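Local coordinates for protein Phosphoglucosamine/phosphogalactosamine mutase (Sulfolobus tokodaii, PDB 2F7L) that interconverts glucosamine 6-phosphate and glucosamine 1-phosphate, and likewise the galactosamine phosphates, for synthesis of UDP-N-acetylglucosamine and UDP-N-acetylgalactosamine, at residues Val409-Gly413 with Lys414-Phe418; Ala212-Pro215 with Glu216-Asp220; Leu24-Ser27 with Lys28-Thr32; Gly158-His162 with Val163-Lys167. All blocks are in the same frame, centred on the assembly; numbering follows the deposited sequence.

Interaction 1 (Val409-Gly413 with Lys414-Phe418)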
loop_
_atom_site.group_PDB
_atom_site.type_symbol
_atom_site.label_atom_id
_atom_site.label_comp_id
_atom_site.label_asym_id
_atom_site.label_seq_id
_atom_site.Cartn_x
_atom_site.Cartn_y
_atom_site.Cartn_z
ATOM N N VAL A 409 -1.246 20.846 -4.615
ATOM C CA VAL A 409 -1.524 21.404 -5.925
ATOM C C VAL A 409 -0.790 20.644 -6.995
ATOM O O VAL A 409 0.427 20.635 -7.046
ATOM C CB VAL A 409 -1.133 22.887 -6.011
ATOM C CG1 VAL A 409 -1.056 23.331 -7.481
ATOM C CG2 VAL A 409 -2.166 23.733 -5.254
ATOM N N LYS A 410 -1.557 19.989 -7.848
ATOM C CA LYS A 410 -0.985 19.223 -8.940
ATOM C C LYS A 410 -1.323 19.932 -10.223
ATOM O O LYS A 410 -2.475 20.318 -10.447
ATOM C CB LYS A 410 -1.572 17.813 -9.015
ATOM C CG LYS A 410 -0.884 16.954 -10.059
ATOM C CD LYS A 410 -1.754 15.803 -10.489
ATOM C CE LYS A 410 -1.026 14.887 -11.463
ATOM N NZ LYS A 410 0.094 14.138 -10.818
ATOM N N ILE A 411 -0.316 20.115 -11.060
ATOM C CA ILE A 411 -0.550 20.745 -12.329
ATOM C C ILE A 411 -0.120 19.833 -13.439
ATOM O O ILE A 411 0.974 19.285 -13.424
ATOM C CB ILE A 411 0.160 22.078 -12.420
ATOM C CG1 ILE A 411 -0.613 23.072 -11.560
ATOM C CG2 ILE A 411 0.261 22.533 -13.876
ATOM C CD1 ILE A 411 -0.534 24.450 -12.036
ATOM N N ILE A 412 -1.008 19.655 -14.400
ATOM C CA ILE A 412 -0.710 18.796 -15.524
ATOM C C ILE A 412 -0.728 19.555 -16.838
ATOM O O ILE A 412 -1.716 20.214 -17.182
ATOM C CB ILE A 412 -1.704 17.651 -15.620
ATOM C CG1 ILE A 412 -1.761 16.919 -14.277
ATOM C CG2 ILE A 412 -1.297 16.731 -16.751
ATOM C CD1 ILE A 412 -2.950 16.009 -14.142
ATOM N N GLY A 413 0.388 19.450 -17.553
ATOM C CA GLY A 413 0.546 20.098 -18.839
ATOM C C GLY A 413 1.081 19.095 -19.847
ATOM O O GLY A 413 1.397 17.959 -19.494
ATOM N N LYS A 414 1.193 19.509 -21.103
ATOM C CA LYS A 414 1.682 18.628 -22.145
ATOM C C LYS A 414 3.093 18.129 -21.819
ATOM O O LYS A 414 4.047 18.913 -21.739
ATOM C CB LYS A 414 1.687 19.369 -23.474
ATOM C CG LYS A 414 1.671 18.468 -24.675
ATOM C CD LYS A 414 0.246 18.045 -25.025
ATOM C CE LYS A 414 0.214 17.219 -26.316
ATOM N NZ LYS A 414 -1.170 17.055 -26.824
ATOM N N ASP A 415 3.223 16.827 -21.612
ATOM C CA ASP A 415 4.519 16.246 -21.316
ATOM C C ASP A 415 5.224 16.711 -20.054
ATOM O O ASP A 415 6.451 16.741 -20.013
ATOM C CB ASP A 415 5.464 16.453 -22.500
ATOM C CG ASP A 415 4.995 15.730 -23.738
ATOM O OD1 ASP A 415 4.411 14.638 -23.585
ATOM O OD2 ASP A 415 5.214 16.235 -24.855
ATOM N N PHE A 416 4.469 17.071 -19.024
ATOM C CA PHE A 416 5.078 17.491 -17.756
ATOM C C PHE A 416 3.976 17.644 -16.736
ATOM O O PHE A 416 2.822 17.883 -17.094
ATOM C CB PHE A 416 5.816 18.835 -17.898
ATOM C CG PHE A 416 4.952 20.049 -17.626
ATOM C CD1 PHE A 416 4.710 20.473 -16.317
ATOM C CD2 PHE A 416 4.330 20.732 -18.670
ATOM C CE1 PHE A 416 3.860 21.547 -16.052
ATOM C CE2 PHE A 416 3.478 21.812 -18.413
ATOM C CZ PHE A 416 3.242 22.218 -17.103
ATOM N N TRP A 417 4.323 17.493 -15.466
ATOM C CA TRP A 417 3.351 17.681 -14.394
ATOM C C TRP A 417 4.133 17.857 -13.108
ATOM O O TRP A 417 5.324 17.549 -13.052
ATOM C CB TRP A 417 2.411 16.473 -14.258
ATOM C CG TRP A 417 3.124 15.227 -13.831
ATOM C CD1 TRP A 417 3.807 14.369 -14.629
ATOM C CD2 TRP A 417 3.281 14.744 -12.496
ATOM N NE1 TRP A 417 4.383 13.379 -13.884
ATOM C CE2 TRP A 417 4.079 13.583 -12.566
ATOM C CE3 TRP A 417 2.834 15.183 -11.246
ATOM C CZ2 TRP A 417 4.444 12.841 -11.428
ATOM C CZ3 TRP A 417 3.198 14.451 -10.107
ATOM C CH2 TRP A 417 3.996 13.292 -10.210
ATOM N N PHE A 418 3.474 18.388 -12.086
ATOM C CA PHE A 418 4.120 18.534 -10.795
ATOM C C PHE A 418 3.087 18.523 -9.674
ATOM O O PHE A 418 1.879 18.697 -9.909
ATOM C CB PHE A 418 4.997 19.799 -10.724
ATOM C CG PHE A 418 4.235 21.105 -10.746
ATOM C CD1 PHE A 418 4.092 21.827 -11.931
ATOM C CD2 PHE A 418 3.697 21.632 -9.577
ATOM C CE1 PHE A 418 3.424 23.063 -11.957
ATOM C CE2 PHE A 418 3.027 22.864 -9.589
ATOM C CZ PHE A 418 2.892 23.583 -10.789
#
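Ile411 lies over one face of the Phe418 ring, its CB 3.8 Å from the Phe418 ring centroid and 27° off the normal, a CH-pi contact with CG1 and CG2 also near the ring. A chi1 of 68° swings the Phe418 ring beside Ile411 on the same face of the hairpin. Farther along that face the Phe416 ring extends toward Gly413, whose N stands above it. Beneath the rings, Ile411 N gives to Phe418 O at 2.9 Å and Phe418 N to Ile411 O at 3.0 Å. Gly413 and Phe416 form the next hydrogen-bonded pair, from Gly413 N to Phe416 O at 2.9 Å and from Phe416 N to Gly413 O at 3.2 Å, closed by a type II turn. On the opposite face, Ile412 and Trp417 form the intervening non-hydrogen-bonded pair. The Lys410 chain runs extended to CE and turns at its last bond (chi4 69°), carrying its ammonium obliquely past the Trp417 ring to the carbonyls of Ser287 and Val285, with a cation-pi contact to Trp304. Tyr396 meets Phe418 edge-to-face. Apolar packing thus governs one face, while on the other Lys410 satisfies loop carbonyls and Ile412 and Trp417 pack on Ser289.

Interaction 2 (Ala212-Pro215 with Glu216-Asp220)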
loop_
_atom_site.group_PDB
_atom_site.type_symbol
_atom_site.label_atom_id
_atom_site.label_comp_id
_atom_site.label_asym_id
_atom_site.label_seq_id
_atom_site.Cartn_x
_atom_site.Cartn_y
_atom_site.Cartn_z
ATOM N N ALA A 212 19.366 -6.921 5.455
ATOM C CA ALA A 212 19.690 -6.682 4.047
ATOM C C ALA A 212 19.235 -5.356 3.406
ATOM O O ALA A 212 19.923 -4.813 2.526
ATOM C CB ALA A 212 19.212 -7.851 3.215
ATOM N N ARG A 213 18.079 -4.840 3.798
ATOM C CA ARG A 213 17.618 -3.574 3.233
ATOM C C ARG A 213 16.424 -3.050 4.010
ATOM O O ARG A 213 15.785 -3.786 4.765
ATOM C CB ARG A 213 17.241 -3.712 1.751
ATOM C CG ARG A 213 15.908 -4.369 1.457
ATOM C CD ARG A 213 15.456 -4.137 0.039
ATOM N NE ARG A 213 14.303 -4.975 -0.302
ATOM C CZ ARG A 213 13.020 -4.679 -0.076
ATOM N NH1 ARG A 213 12.669 -3.548 0.511
ATOM N NH2 ARG A 213 12.070 -5.508 -0.478
ATOM N N GLN A 214 16.130 -1.772 3.851
ATOM C CA GLN A 214 14.995 -1.237 4.550
ATOM C C GLN A 214 13.781 -1.951 3.966
ATOM O O GLN A 214 13.744 -2.284 2.778
ATOM C CB GLN A 214 14.886 0.268 4.331
ATOM C CG GLN A 214 14.357 0.666 2.978
ATOM C CD GLN A 214 14.211 2.164 2.873
ATOM O OE1 GLN A 214 13.682 2.698 1.881
ATOM N NE2 GLN A 214 14.685 2.865 3.904
ATOM N N PRO A 215 12.778 -2.212 4.803
ATOM C CA PRO A 215 11.570 -2.898 4.340
ATOM C C PRO A 215 10.776 -2.203 3.239
ATOM O O PRO A 215 10.008 -2.835 2.534
ATOM C CB PRO A 215 10.752 -3.070 5.626
ATOM C CG PRO A 215 11.293 -1.979 6.538
ATOM C CD PRO A 215 12.753 -2.001 6.257
ATOM N N GLU A 216 10.943 -0.901 3.088
ATOM C CA GLU A 216 10.188 -0.208 2.068
ATOM C C GLU A 216 10.945 -0.204 0.755
ATOM O O GLU A 216 12.023 0.363 0.662
ATOM C CB GLU A 216 9.897 1.207 2.526
ATOM C CG GLU A 216 9.324 2.088 1.444
ATOM C CD GLU A 216 9.365 3.550 1.826
ATOM O OE1 GLU A 216 10.318 3.933 2.551
ATOM O OE2 GLU A 216 8.468 4.311 1.391
ATOM N N PRO A 217 10.385 -0.849 -0.283
ATOM C CA PRO A 217 11.010 -0.929 -1.603
ATOM C C PRO A 217 11.094 0.396 -2.368
ATOM O O PRO A 217 10.088 0.971 -2.789
ATOM C CB PRO A 217 10.161 -1.982 -2.309
ATOM C CG PRO A 217 8.823 -1.759 -1.731
ATOM C CD PRO A 217 9.119 -1.598 -0.268
ATOM N N THR A 218 12.321 0.867 -2.550
ATOM C CA THR A 218 12.594 2.128 -3.243
ATOM C C THR A 218 13.740 1.879 -4.210
ATOM O O THR A 218 14.443 0.865 -4.093
ATOM C CB THR A 218 13.050 3.206 -2.258
ATOM O OG1 THR A 218 14.259 2.776 -1.626
ATOM C CG2 THR A 218 12.000 3.440 -1.196
ATOM N N PHE A 219 13.928 2.787 -5.167
ATOM C CA PHE A 219 15.025 2.627 -6.115
ATOM C C PHE A 219 16.313 2.452 -5.317
ATOM O O PHE A 219 17.243 1.783 -5.758
ATOM C CB PHE A 219 15.179 3.849 -7.017
ATOM C CG PHE A 219 14.096 4.001 -8.025
ATOM C CD1 PHE A 219 12.875 4.578 -7.681
ATOM C CD2 PHE A 219 14.294 3.593 -9.334
ATOM C CE1 PHE A 219 11.857 4.750 -8.642
ATOM C CE2 PHE A 219 13.292 3.753 -10.296
ATOM C CZ PHE A 219 12.070 4.335 -9.945
ATOM N N ASP A 220 16.378 3.045 -4.132
ATOM C CA ASP A 220 17.594 2.909 -3.353
ATOM C C ASP A 220 17.720 1.589 -2.602
ATOM O O ASP A 220 18.800 1.002 -2.566
ATOM C CB ASP A 220 17.732 4.064 -2.373
ATOM C CG ASP A 220 19.182 4.399 -2.101
ATOM O OD1 ASP A 220 19.729 4.019 -1.029
ATOM O OD2 ASP A 220 19.781 5.031 -3.003
#
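Arg213 reaches back across its own loop, bringing NH1 to 3.6 Å from Pro217 N, with the carbonyl carbon of Glu216 at the guanidinium edge, near its plane. These are van der Waals contacts between the charged group and the peptide joining Glu216 to Pro217. Two weak hydrogen bonds add to them: Arg213 NH1 gives to Gln214 O at 2.8 Å with a bent N-H...O angle of 125°, and to Pro215 O at 3.4 Å. Arg213 CG lies between backbone N and carbonyl carbon (chi1 77°) and the chain then runs extended to NE, which brings the guanidinium alongside these carbonyls. The charge is paired outside the loop: NE forms a salt bridge with Asp178, and NH2 gives to the carbonyl of His240, the residue just before Asp241. The prolines add van der Waals contact: the Pro217 ring passes by Pro215 O, and Pro217 CB is 4.1 Å from Arg213 NH1. Gln214 extends past the Glu216 carbonyl, its CG 3.3 Å from Glu216 O, and crosses Thr218 at about a right angle. Ser221 OG bonds to both Glu216 O and Thr218 N. The Pro217 side chain comes to about 4 Å from that of Asp241, a magnesium ligand by similarity, consistent with a second-shell place beside the metal-binding loop of a phosphohexose mutase.

Interaction 3 (Leu24-Ser27 with Lys28-Thr32)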
loop_
_atom_site.group_PDB
_atom_site.type_symbol
_atom_site.label_atom_id
_atom_site.label_comp_id
_atom_site.label_asym_id
_atom_site.label_seq_id
_atom_site.Cartn_x
_atom_site.Cartn_y
_atom_site.Cartn_z
ATOM N N LEU A 24 -2.332 -1.905 25.058
ATOM C CA LEU A 24 -3.356 -2.508 25.881
ATOM C C LEU A 24 -4.616 -1.621 25.900
ATOM O O LEU A 24 -5.745 -2.129 25.782
ATOM C CB LEU A 24 -2.852 -2.744 27.313
ATOM C CG LEU A 24 -3.954 -3.224 28.271
ATOM C CD1 LEU A 24 -4.559 -4.526 27.759
ATOM C CD2 LEU A 24 -3.393 -3.388 29.661
ATOM N N LYS A 25 -4.429 -0.308 26.039
ATOM C CA LYS A 25 -5.562 0.618 26.078
ATOM C C LYS A 25 -6.255 0.717 24.720
ATOM O O LYS A 25 -7.499 0.688 24.628
ATOM C CB LYS A 25 -5.088 2.002 26.529
ATOM C CG LYS A 25 -6.168 2.916 27.100
ATOM C CD LYS A 25 -5.507 3.915 28.022
ATOM C CE LYS A 25 -5.962 5.327 27.731
ATOM N NZ LYS A 25 -5.393 6.324 28.683
ATOM N N LEU A 26 -5.432 0.831 23.679
ATOM C CA LEU A 26 -5.910 0.921 22.312
ATOM C C LEU A 26 -6.769 -0.309 21.962
ATOM O O LEU A 26 -7.672 -0.218 21.140
ATOM C CB LEU A 26 -4.703 1.039 21.377
ATOM C CG LEU A 26 -4.846 1.580 19.947
ATOM C CD1 LEU A 26 -4.641 0.460 18.964
ATOM C CD2 LEU A 26 -6.209 2.242 19.741
ATOM N N SER A 27 -6.492 -1.440 22.619
ATOM C CA SER A 27 -7.200 -2.709 22.426
ATOM C C SER A 27 -8.567 -2.800 23.087
ATOM O O SER A 27 -9.435 -3.525 22.610
ATOM C CB SER A 27 -6.363 -3.861 22.965
ATOM O OG SER A 27 -5.219 -4.043 22.164
ATOM N N LYS A 28 -8.731 -2.116 24.220
ATOM C CA LYS A 28 -10.005 -2.104 24.928
ATOM C C LYS A 28 -10.909 -1.196 24.093
ATOM O O LYS A 28 -12.123 -1.416 23.979
ATOM C CB LYS A 28 -9.872 -1.471 26.318
ATOM C CG LYS A 28 -8.645 -1.813 27.122
ATOM C CD LYS A 28 -8.904 -2.932 28.089
ATOM C CE LYS A 28 -8.325 -2.605 29.447
ATOM N NZ LYS A 28 -9.139 -1.630 30.208
ATOM N N ALA A 29 -10.300 -0.155 23.532
ATOM C CA ALA A 29 -11.025 0.801 22.709
ATOM C C ALA A 29 -11.502 0.120 21.435
ATOM O O ALA A 29 -12.677 0.202 21.096
ATOM C CB ALA A 29 -10.128 1.998 22.374
ATOM N N ILE A 30 -10.591 -0.565 20.743
ATOM C CA ILE A 30 -10.938 -1.255 19.508
ATOM C C ILE A 30 -11.995 -2.300 19.801
ATOM O O ILE A 30 -12.962 -2.442 19.055
ATOM C CB ILE A 30 -9.708 -1.940 18.867
ATOM C CG1 ILE A 30 -8.732 -0.873 18.350
ATOM C CG2 ILE A 30 -10.147 -2.831 17.703
ATOM C CD1 ILE A 30 -7.325 -1.402 18.031
ATOM N N GLY A 31 -11.820 -3.014 20.905
ATOM C CA GLY A 31 -12.770 -4.034 21.269
ATOM C C GLY A 31 -14.118 -3.443 21.632
ATOM O O GLY A 31 -15.177 -3.979 21.258
ATOM N N THR A 32 -14.097 -2.341 22.370
ATOM C CA THR A 32 -15.338 -1.724 22.749
ATOM C C THR A 32 -16.036 -1.238 21.480
ATOM O O THR A 32 -17.259 -1.307 21.366
ATOM C CB THR A 32 -15.098 -0.553 23.697
ATOM O OG1 THR A 32 -14.585 -1.047 24.942
ATOM C CG2 THR A 32 -16.379 0.191 23.931
#
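Leu26 and Ile30 meet one turn apart on helix 20-34, a local i to i+4 contact on the inner face of a helix that packs against the sheet of the first alpha/beta/alpha domain. Their side chains cross at a slant, Leu26 CD1 lying 3.4 Å from Ile30 CD1, and both rest on Ile106 of strand 103-109, with Ile30 also touching Val108. Ile30 CG1 lies beside its backbone N (chi1 -68°), which carries the CD1 branch back over the preceding turn toward Leu26. The backbone below is regular helix: Ala29 N gives to Lys25 O at 3.1 Å, Ile30 N to Leu26 O at 3.0 Å and Gly31 N to Ser27 O at 3.0 Å. Lys28 N is less regularly bonded, dividing weak bonds between Leu24 O and Lys25 O. Farther along, Lys28 O takes two bonds from Thr32: OG1 gives at 2.7 Å and the backbone N at 2.7 Å, reaching the oxygen from opposite faces of its carbonyl plane, while the hydroxyl also accepts from Asn134 N. Ser27 is buried too, and its hydroxyl is satisfied by Val23 O one turn back. Ala29 fits against Ile124 and Leu127 of helix 118-130, and Lys25 forms a salt bridge with Glu131, just beyond the C-terminal end of that helix; Ser27 touches Val57 of helix 50-63. A helix with an aliphatic stripe against a mixed beta-sheet and neighbouring helices along its flanks is the layered packing of an alpha/beta/alpha domain.

Interaction 4 (Gly158-His162 with Val163-Lys167)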
loop_
_atom_site.group_PDB
_atom_site.type_symbol
_atom_site.label_atom_id
_atom_site.label_comp_id
_atom_site.label_asym_id
_atom_site.label_seq_id
_atom_site.Cartn_x
_atom_site.Cartn_y
_atom_site.Cartn_z
ATOM N N GLY A 158 -7.575 -17.602 -3.328
ATOM C CA GLY A 158 -8.380 -16.477 -3.749
ATOM C C GLY A 158 -7.677 -15.756 -4.878
ATOM O O GLY A 158 -8.294 -15.426 -5.881
ATOM N N ILE A 159 -6.378 -15.513 -4.719
ATOM C CA ILE A 159 -5.613 -14.816 -5.739
ATOM C C ILE A 159 -5.594 -15.619 -7.043
ATOM O O ILE A 159 -5.903 -15.079 -8.114
ATOM C CB ILE A 159 -4.151 -14.588 -5.282
ATOM C CG1 ILE A 159 -4.113 -13.635 -4.078
ATOM C CG2 ILE A 159 -3.308 -14.073 -6.460
ATOM C CD1 ILE A 159 -2.734 -13.523 -3.420
ATOM N N LEU A 160 -5.232 -16.903 -6.942
ATOM C CA LEU A 160 -5.159 -17.788 -8.108
ATOM C C LEU A 160 -6.465 -17.894 -8.886
ATOM O O LEU A 160 -6.472 -18.137 -10.087
ATOM C CB LEU A 160 -4.706 -19.185 -7.685
ATOM C CG LEU A 160 -3.268 -19.224 -7.149
ATOM C CD1 LEU A 160 -2.979 -20.582 -6.485
ATOM C CD2 LEU A 160 -2.281 -18.909 -8.283
ATOM N N SER A 161 -7.576 -17.681 -8.207
ATOM C CA SER A 161 -8.864 -17.779 -8.851
ATOM C C SER A 161 -9.138 -16.677 -9.872
ATOM O O SER A 161 -10.198 -16.658 -10.491
ATOM C CB SER A 161 -9.956 -17.764 -7.797
ATOM O OG SER A 161 -10.227 -16.438 -7.411
ATOM N N HIS A 162 -8.204 -15.760 -10.062
ATOM C CA HIS A 162 -8.442 -14.675 -11.018
ATOM C C HIS A 162 -7.523 -14.624 -12.230
ATOM O O HIS A 162 -7.595 -13.671 -13.004
ATOM C CB HIS A 162 -8.401 -13.324 -10.310
ATOM C CG HIS A 162 -9.447 -13.170 -9.252
ATOM N ND1 HIS A 162 -10.792 -13.109 -9.539
ATOM C CD2 HIS A 162 -9.342 -13.059 -7.907
ATOM C CE1 HIS A 162 -11.472 -12.964 -8.414
ATOM N NE2 HIS A 162 -10.616 -12.931 -7.412
ATOM N N VAL A 163 -6.671 -15.632 -12.396
ATOM C CA VAL A 163 -5.772 -15.683 -13.545
ATOM C C VAL A 163 -5.735 -17.070 -14.195
ATOM O O VAL A 163 -5.924 -18.093 -13.535
ATOM C CB VAL A 163 -4.328 -15.300 -13.164
ATOM C CG1 VAL A 163 -4.310 -13.917 -12.516
ATOM C CG2 VAL A 163 -3.745 -16.339 -12.249
ATOM N N ASP A 164 -5.500 -17.092 -15.499
ATOM C CA ASP A 164 -5.407 -18.335 -16.241
ATOM C C ASP A 164 -4.185 -19.067 -15.740
ATOM O O ASP A 164 -3.105 -18.887 -16.285
ATOM C CB ASP A 164 -5.205 -18.030 -17.716
ATOM C CG ASP A 164 -5.269 -19.264 -18.581
ATOM O OD1 ASP A 164 -4.820 -20.349 -18.125
ATOM O OD2 ASP A 164 -5.759 -19.129 -19.726
ATOM N N ILE A 165 -4.339 -19.903 -14.723
ATOM C CA ILE A 165 -3.191 -20.618 -14.184
ATOM C C ILE A 165 -2.393 -21.442 -15.192
ATOM O O ILE A 165 -1.160 -21.468 -15.151
ATOM C CB ILE A 165 -3.595 -21.553 -13.065
ATOM C CG1 ILE A 165 -4.227 -20.750 -11.936
ATOM C CG2 ILE A 165 -2.371 -22.349 -12.592
ATOM C CD1 ILE A 165 -4.599 -21.600 -10.751
ATOM N N GLU A 166 -3.089 -22.128 -16.088
ATOM C CA GLU A 166 -2.400 -22.944 -17.077
ATOM C C GLU A 166 -1.613 -22.097 -18.081
ATOM O O GLU A 166 -0.428 -22.355 -18.319
ATOM C CB GLU A 166 -3.402 -23.864 -17.780
ATOM C CG GLU A 166 -3.943 -24.967 -16.871
ATOM C CD GLU A 166 -2.832 -25.694 -16.083
ATOM O OE1 GLU A 166 -1.747 -25.955 -16.660
ATOM O OE2 GLU A 166 -3.046 -26.021 -14.888
ATOM N N LYS A 167 -2.258 -21.083 -18.656
ATOM C CA LYS A 167 -1.591 -20.215 -19.621
ATOM C C LYS A 167 -0.234 -19.747 -19.087
ATOM O O LYS A 167 0.791 -19.868 -19.767
ATOM C CB LYS A 167 -2.488 -19.013 -19.949
ATOM C CG LYS A 167 -1.836 -17.864 -20.730
ATOM C CD LYS A 167 -1.349 -18.253 -22.115
ATOM C CE LYS A 167 -0.747 -17.044 -22.859
ATOM N NZ LYS A 167 0.282 -17.391 -23.918
#
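A type I turn from Leu160 to Val163 ends helix 151-160, its closing bond from Val163 N to Leu160 O straight (177°) but weak at 3.4 Å, and an inverse gamma turn centred on Asp164 then leads into helix 165-171. Across this link Ile165 points back toward the first helix, its CD1 3.9 Å from Leu160 CB, and both side chains touch Leu195. Val163 CG2 lies 3.9 Å from Leu160 O; a chi1 of -56° sets CG1 beside the backbone N and turns CG2 toward that oxygen. This short link between two helices leads, through helix 165-171, to strand 174-178 of the second alpha/beta/alpha domain. The new helix starts with an N-cap: Asp164 OD1 accepts from Lys167 N at 2.7 Å, the amide coming from well above the carboxylate plane (60° out of it). At the end of the old helix, Ser161 OG gives to Gly158 O at 2.7 Å, and the same hydroxyl oxygen lies 3.5 Å above the plane of the His162 ring, over its centre. The third domain also contributes: Glu351 of helix 342-356 accepts from Asp164 N and touches Val163, Ile159 packs on Ala343, Met344 and Ala347 of the same helix, and Lys273 NZ bonds to His162 O.

How the interactions relate
Along the chain the contacts come in the order 3, 4, 2, 1, and no two touch. Interaction 3 is in the first alpha/beta/alpha domain, interactions 4 and 2 share the second, and interaction 1 belongs to the C-terminal domain. Interactions 1 and 3 lie on opposite sides of the chain's centre, about 44 Å apart between centres. Interaction 2, about 28 Å from interaction 1, 33 Å from interaction 3 and 29 Å from interaction 4 between centres, is the one beside the predicted magnesium site. The others are peripheral: a helix on a sheet, a link between helices and a hairpin; interactions 1 and 4 also reach the third domain, whereas interaction 3 packs within the first.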